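Local coordinates for protein pilin (Streptococcus pyogenes serotype M1, PDB 3GLD) that forms, as its major subunit stacked and joined by intermolecular isopeptide bonds, the pilus required for host-cell adhesion, bacterial aggregation and biofilm formation, at residues Gly142-Gly146 with Ser147-Ile151; Lys201-Lys204 with Gly205-Pro209; Asn234-Val237 with Gly238-Tyr241. The protein carries 2 engineered substitutions. All blocks are in the same frame, centred on the assembly; numbering follows the deposited sequence.

Interaction 1 (Gly142-Gly146 with Ser147-Ile151)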
# COMPACT_ATOMS: atom_id res chain seq x y z
N GLY A 142 -10.35 -6.46 -23.53
CA GLY A 142 -9.58 -7.26 -22.59
C GLY A 142 -10.47 -8.17 -21.77
O GLY A 142 -11.63 -7.88 -21.52
N TYR A 143 -9.93 -9.30 -21.37
CA TYR A 143 -10.72 -10.17 -20.54
C TYR A 143 -9.85 -10.98 -19.65
O TYR A 143 -8.73 -11.38 -20.00
CB TYR A 143 -11.66 -11.07 -21.36
CG TYR A 143 -10.98 -11.84 -22.48
CD1 TYR A 143 -10.97 -11.33 -23.78
CD2 TYR A 143 -10.38 -13.08 -22.24
CE1 TYR A 143 -10.35 -12.04 -24.83
CE2 TYR A 143 -9.75 -13.80 -23.28
CZ TYR A 143 -9.74 -13.27 -24.56
OH TYR A 143 -9.14 -13.97 -25.59
N LYS A 144 -10.37 -11.18 -18.45
CA LYS A 144 -9.93 -12.26 -17.61
C LYS A 144 -11.16 -13.12 -17.47
O LYS A 144 -12.29 -12.62 -17.35
CB LYS A 144 -9.42 -11.75 -16.25
CG LYS A 144 -10.41 -10.96 -15.40
CD LYS A 144 -9.95 -10.90 -13.96
CE LYS A 144 -10.62 -9.76 -13.20
NZ LYS A 144 -10.16 -9.72 -11.77
N GLU A 145 -10.93 -14.42 -17.56
CA GLU A 145 -11.92 -15.42 -17.21
C GLU A 145 -13.34 -15.26 -17.78
O GLU A 145 -14.33 -15.54 -17.10
CB GLU A 145 -11.89 -15.60 -15.70
CG GLU A 145 -10.45 -15.61 -15.23
CD GLU A 145 -10.26 -16.25 -13.88
OE1 GLU A 145 -11.20 -16.20 -13.06
OE2 GLU A 145 -9.15 -16.81 -13.67
N GLY A 146 -13.42 -14.84 -19.03
CA GLY A 146 -14.67 -14.96 -19.76
C GLY A 146 -15.70 -13.91 -19.45
O GLY A 146 -16.90 -14.06 -19.73
N SER A 147 -15.25 -12.83 -18.85
CA SER A 147 -16.03 -11.62 -18.88
C SER A 147 -15.14 -10.55 -19.49
O SER A 147 -13.99 -10.37 -19.06
CB SER A 147 -16.53 -11.25 -17.48
OG SER A 147 -17.25 -12.34 -16.90
N LYS A 148 -15.65 -9.89 -20.54
CA LYS A 148 -15.00 -8.73 -21.12
C LYS A 148 -15.12 -7.60 -20.12
O LYS A 148 -16.22 -7.25 -19.69
CB LYS A 148 -15.67 -8.33 -22.44
CG LYS A 148 -15.71 -9.42 -23.52
CD LYS A 148 -14.32 -9.80 -24.02
CE LYS A 148 -14.34 -10.06 -25.53
NZ LYS A 148 -13.01 -9.78 -26.15
N VAL A 149 -13.97 -7.05 -19.74
CA VAL A 149 -13.89 -6.07 -18.65
C VAL A 149 -12.75 -5.09 -18.89
O VAL A 149 -11.84 -5.38 -19.66
CB VAL A 149 -13.67 -6.76 -17.26
CG1 VAL A 149 -14.97 -7.40 -16.74
CG2 VAL A 149 -12.52 -7.78 -17.28
N PRO A 150 -12.81 -3.90 -18.22
CA PRO A 150 -11.68 -2.97 -18.24
C PRO A 150 -10.44 -3.60 -17.64
O PRO A 150 -10.54 -4.51 -16.81
CB PRO A 150 -12.16 -1.84 -17.32
CG PRO A 150 -13.64 -1.85 -17.48
CD PRO A 150 -13.98 -3.32 -17.54
N ILE A 151 -9.28 -3.15 -18.09
CA ILE A 151 -8.02 -3.59 -17.52
C ILE A 151 -7.86 -2.85 -16.19
O ILE A 151 -7.63 -1.63 -16.15
CB ILE A 151 -6.82 -3.34 -18.47
CG1 ILE A 151 -7.11 -3.83 -19.91
CG2 ILE A 151 -5.54 -3.96 -17.92
CD1 ILE A 151 -7.63 -5.27 -20.02
O HOH W 1 -12.12 -4.65 -22.33
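Tyr143 and Lys148 face each other across a tight two-residue beta hairpin, side chains running alongside and pointing the same way. They form the antiparallel non-hydrogen-bonded pair. Lys148 CD packs 3.7 Å from Tyr143 CD1. The Lys148 side chain bends at chi2 and chi3, which folds it along the ring, and Lys148 NZ ends 3.5 Å from Tyr143 CD1. The amine meets the ring obliquely. Gln123 makes a weak hydrogen bond with each tip: OE1 with Lys148 NZ and NE2 with Tyr143 OH. In the pilus Lys148 forms the isopeptide cross-link to a threonine of a neighbouring subunit; here its amine is not cross-linked.

The closer packing lies at the open end of the hairpin. Val149 N donates to Gly142 O at 3.1 Å, with an N-H...O angle of 169°. Lys148 CA adds a CA-H...O contact to the same oxygen, at 3.5 Å. Ile151 CD1 packs 3.8 Å from the bare CA of Gly142. A water bridges Gly142 N and Val149 O, accepting from the first and donating to the second.

The turn end is looser and exposed. Lys144 to Ser147 make a type I' turn, with Glu145 and Gly146 both at positive phi. Its closing bond, Ser147 N to Lys144 O, is weak at 3.3 Å. Lys144 CG and Val149 CG2 are 4.3 Å apart.

The hairpin joins strand 134-144 to strand 147-148 at the border of a mixed sheet. Strand 119-129 flanks strand 134-144, and its Tyr120 touches Lys144, Val149 and Ile151. Ile151 also reaches Val102 of strand 96-104.

Interaction 2 (Lys201-Lys204 with Gly205-Pro209)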
# COMPACT_ATOMS: atom_id res chain seq x y z
N LYS A 201 -3.99 6.48 23.23
CA LYS A 201 -3.55 6.18 24.59
C LYS A 201 -4.74 5.70 25.41
O LYS A 201 -5.78 6.37 25.45
CB LYS A 201 -2.90 7.40 25.27
CG LYS A 201 -2.49 7.12 26.73
CD LYS A 201 -1.62 8.24 27.33
CE LYS A 201 -1.58 8.09 28.84
NZ LYS A 201 -0.62 9.00 29.51
N THR A 202 -4.58 4.54 26.05
CA THR A 202 -5.62 3.94 26.89
C THR A 202 -5.21 3.98 28.37
O THR A 202 -4.09 3.62 28.71
CB THR A 202 -5.90 2.48 26.45
OG1 THR A 202 -6.27 2.50 25.06
CG2 THR A 202 -7.03 1.84 27.26
N THR A 203 -6.13 4.46 29.20
CA THR A 203 -5.94 4.53 30.65
C THR A 203 -6.99 3.66 31.30
O THR A 203 -8.04 3.37 30.71
CB THR A 203 -6.08 5.99 31.17
OG1 THR A 203 -7.39 6.49 30.87
CG2 THR A 203 -5.03 6.89 30.54
N LYS A 204 -6.71 3.21 32.51
CA LYS A 204 -7.68 2.45 33.27
C LYS A 204 -8.87 3.38 33.55
O LYS A 204 -8.70 4.59 33.74
CB LYS A 204 -7.02 1.95 34.56
CG LYS A 204 -5.59 1.45 34.32
CD LYS A 204 -4.92 0.85 35.55
CE LYS A 204 -5.41 -0.57 35.83
NZ LYS A 204 -4.32 -1.47 36.31
N GLY A 205 -10.08 2.83 33.52
CA GLY A 205 -11.26 3.60 33.92
C GLY A 205 -12.22 3.95 32.80
O GLY A 205 -12.27 3.28 31.77
N GLY A 206 -12.97 5.03 33.03
CA GLY A 206 -14.11 5.38 32.19
C GLY A 206 -13.80 6.09 30.88
O GLY A 206 -14.58 6.03 29.93
N GLN A 207 -12.66 6.77 30.83
CA GLN A 207 -12.33 7.59 29.67
C GLN A 207 -12.14 6.72 28.43
O GLN A 207 -11.61 5.62 28.51
CB GLN A 207 -11.06 8.42 29.94
CG GLN A 207 -10.97 9.00 31.36
CD GLN A 207 -11.94 10.16 31.62
OE1 GLN A 207 -12.29 10.93 30.72
NE2 GLN A 207 -12.37 10.29 32.88
N ALA A 208 -12.62 7.22 27.29
CA ALA A 208 -12.33 6.60 26.00
C ALA A 208 -10.86 6.87 25.66
O ALA A 208 -10.26 7.78 26.23
CB ALA A 208 -13.26 7.18 24.94
N PRO A 209 -10.27 6.06 24.77
CA PRO A 209 -8.87 6.31 24.42
C PRO A 209 -8.67 7.69 23.80
O PRO A 209 -9.58 8.19 23.13
CB PRO A 209 -8.56 5.21 23.41
CG PRO A 209 -9.54 4.12 23.71
CD PRO A 209 -10.78 4.84 24.13
O HOH W 2 -8.92 4.99 27.90
O HOH W 3 -10.21 2.31 29.66
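The loop between the antiparallel strands 196-202 and 210-215 brings Thr202 against Pro209 at its base. The two side chains lie alongside each other and point the same way. Thr202 OG1 is 3.9 Å from Pro209 CG. A chi1 of -57° sets the hydroxyl beside the backbone N, which puts OG1 on the side of the Pro209 ring, where it meets CG and CB. Pro209 also meets the strand end through its backbone: its CA makes a CA-H...O contact of 3.3 Å with Lys201 O.

Farther out, Thr203 OG1 is 4.2 Å from Gln207 CB. Water spans the rest. One water accepts from Thr203 N at 3.1 Å and lies 2.8 Å from Gln207 O. A second water is 2.6 Å from Thr203 O and 3.1 Å from Gly205 O. Gly205, at phi 111° and psi -155°, takes a backbone shape open chiefly to glycine.

Two lysines lead outward. Lys201 NZ hydrogen-bonds to Thr223 O. Lys204 NZ makes a long, weak ion pair with Asp226.

No direct hydrogen bond joins 201-204 to 205-209. The loop is a surface element whose two limbs are bridged by two waters and a few van der Waals contacts. Solvent appears to stand in for strand pairing beyond Thr202, and the loop's polar backbone atoms are partly satisfied by it.

Interaction 3 (Asn234-Val237 with Gly238-Tyr241)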
# COMPACT_ATOMS: atom_id res chain seq x y z
N ASN A 234 -1.83 2.98 12.87
CA ASN A 234 -1.58 2.88 11.41
C ASN A 234 -0.09 2.93 11.08
O ASN A 234 0.33 3.64 10.18
CB ASN A 234 -2.38 3.93 10.63
CG ASN A 234 -2.00 5.37 10.98
OD1 ASN A 234 -1.35 5.63 11.99
ND2 ASN A 234 -2.41 6.32 10.12
N LEU A 235 0.73 2.22 11.84
CA LEU A 235 2.17 2.15 11.57
C LEU A 235 2.41 1.44 10.23
O LEU A 235 1.99 0.31 10.06
CB LEU A 235 2.88 1.37 12.69
CG LEU A 235 4.40 1.24 12.61
CD1 LEU A 235 5.07 2.58 12.72
CD2 LEU A 235 4.89 0.30 13.71
N PRO A 236 3.09 2.11 9.28
CA PRO A 236 3.34 1.35 8.06
C PRO A 236 4.34 0.21 8.23
O PRO A 236 5.22 0.25 9.11
CB PRO A 236 3.86 2.40 7.07
CG PRO A 236 3.55 3.75 7.69
CD PRO A 236 3.51 3.52 9.17
N VAL A 237 4.23 -0.80 7.35
CA VAL A 237 5.22 -1.86 7.27
C VAL A 237 6.54 -1.33 6.72
O VAL A 237 6.56 -0.46 5.84
CB VAL A 237 4.72 -3.03 6.35
CG1 VAL A 237 5.76 -4.16 6.28
CG2 VAL A 237 3.41 -3.60 6.87
N GLY A 238 7.66 -1.85 7.23
CA GLY A 238 8.99 -1.46 6.76
C GLY A 238 9.61 -0.22 7.42
O GLY A 238 10.63 0.28 6.95
N VAL A 239 9.02 0.24 8.52
CA VAL A 239 9.48 1.46 9.19
C VAL A 239 10.30 1.12 10.43
O VAL A 239 9.87 0.34 11.29
CB VAL A 239 8.32 2.41 9.56
CG1 VAL A 239 8.78 3.52 10.54
CG2 VAL A 239 7.74 3.07 8.30
N ASP A 240 11.50 1.70 10.51
CA ASP A 240 12.33 1.53 11.70
C ASP A 240 11.83 2.39 12.84
O ASP A 240 11.29 3.48 12.62
CB ASP A 240 13.79 1.87 11.42
CG ASP A 240 14.42 0.93 10.43
OD1 ASP A 240 13.74 -0.01 9.98
OD2 ASP A 240 15.59 1.12 10.09
N TYR A 241 12.01 1.90 14.06
CA TYR A 241 11.63 2.69 15.23
C TYR A 241 12.40 2.27 16.48
O TYR A 241 12.96 1.18 16.55
CB TYR A 241 10.10 2.63 15.45
CG TYR A 241 9.58 1.26 15.83
CD1 TYR A 241 9.55 0.86 17.16
CD2 TYR A 241 9.12 0.38 14.85
CE1 TYR A 241 9.09 -0.41 17.51
CE2 TYR A 241 8.66 -0.87 15.17
CZ TYR A 241 8.64 -1.27 16.52
OH TYR A 241 8.18 -2.51 16.85
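Leu235 and Tyr241 make the first of three apolar contacts round this turn. Leu235 CD2 approaches the ring obliquely, 4.2 Å from Tyr241 CE2. Its other methyl, CD1, is 4.4 Å from Val239 CG1. Leu235 CG stands anti to the backbone N (chi1 -178°), which carries the two methyls toward residues 239 and 241, one to each. The third contact is Pro236 CB against Val239 CG2, at 4.1 Å. Val239 directs its side chain back at the first limb, with CG1 anti to its own N. That leaves CG2 for the proline and CG1 for the leucine. Val239 CB also lies 3.8 Å from Pro236 O.

The backbone forms a type II beta turn from Pro236 to Val239. Gly238 takes its third position with phi 86° and psi 12°. The positive phi at this position of a type II turn suits glycine. Val237, at the second position, points its side chain away from the second limb.

The polar bonds run to other parts of the chain. Ser279 OG bonds to both Pro236 O and Val239 N, so a single hydroxyl ties together the first and last residues of the turn. Asn234 ND2 bonds to Asn31 O, and so reaches across to the neighbouring domain.

The apolar side is buried among strands. Leu162 and Leu185 each touch both Leu235 and Tyr241, while Met284 and Ile286 touch Tyr241.

No hydrogen bond links 234-237 to 238-241. Apolar packing accounts for the side-chain contacts inside the turn, and Ser279 supplies hydrogen bonds to its backbone. This is consistent with a turn that carries the chain from strand 229-236 to strand 240-245, in another sheet, with Leu235, Val239 and Tyr241 buried.

The three contacts follow in series along the chain, each a local reversal between adjoining segments. Interaction 1 belongs to the first domain, interactions 2 and 3 to the second. Interactions 1 and 2 are on opposite sides of the chain's centre, with their own centres about 50 Å apart. Interaction 3 is nearer the middle, its centre about 36 Å from that of interaction 1 and about 25 Å from that of interaction 2. Interactions 2 and 3 share a sheet, in which strands 196-202 and 229-236 are neighbours. None touches another. The elongated subunit suits head-to-tail stacking. Interaction 1 carries the lysine for the intersubunit bond; the other two are structural packing.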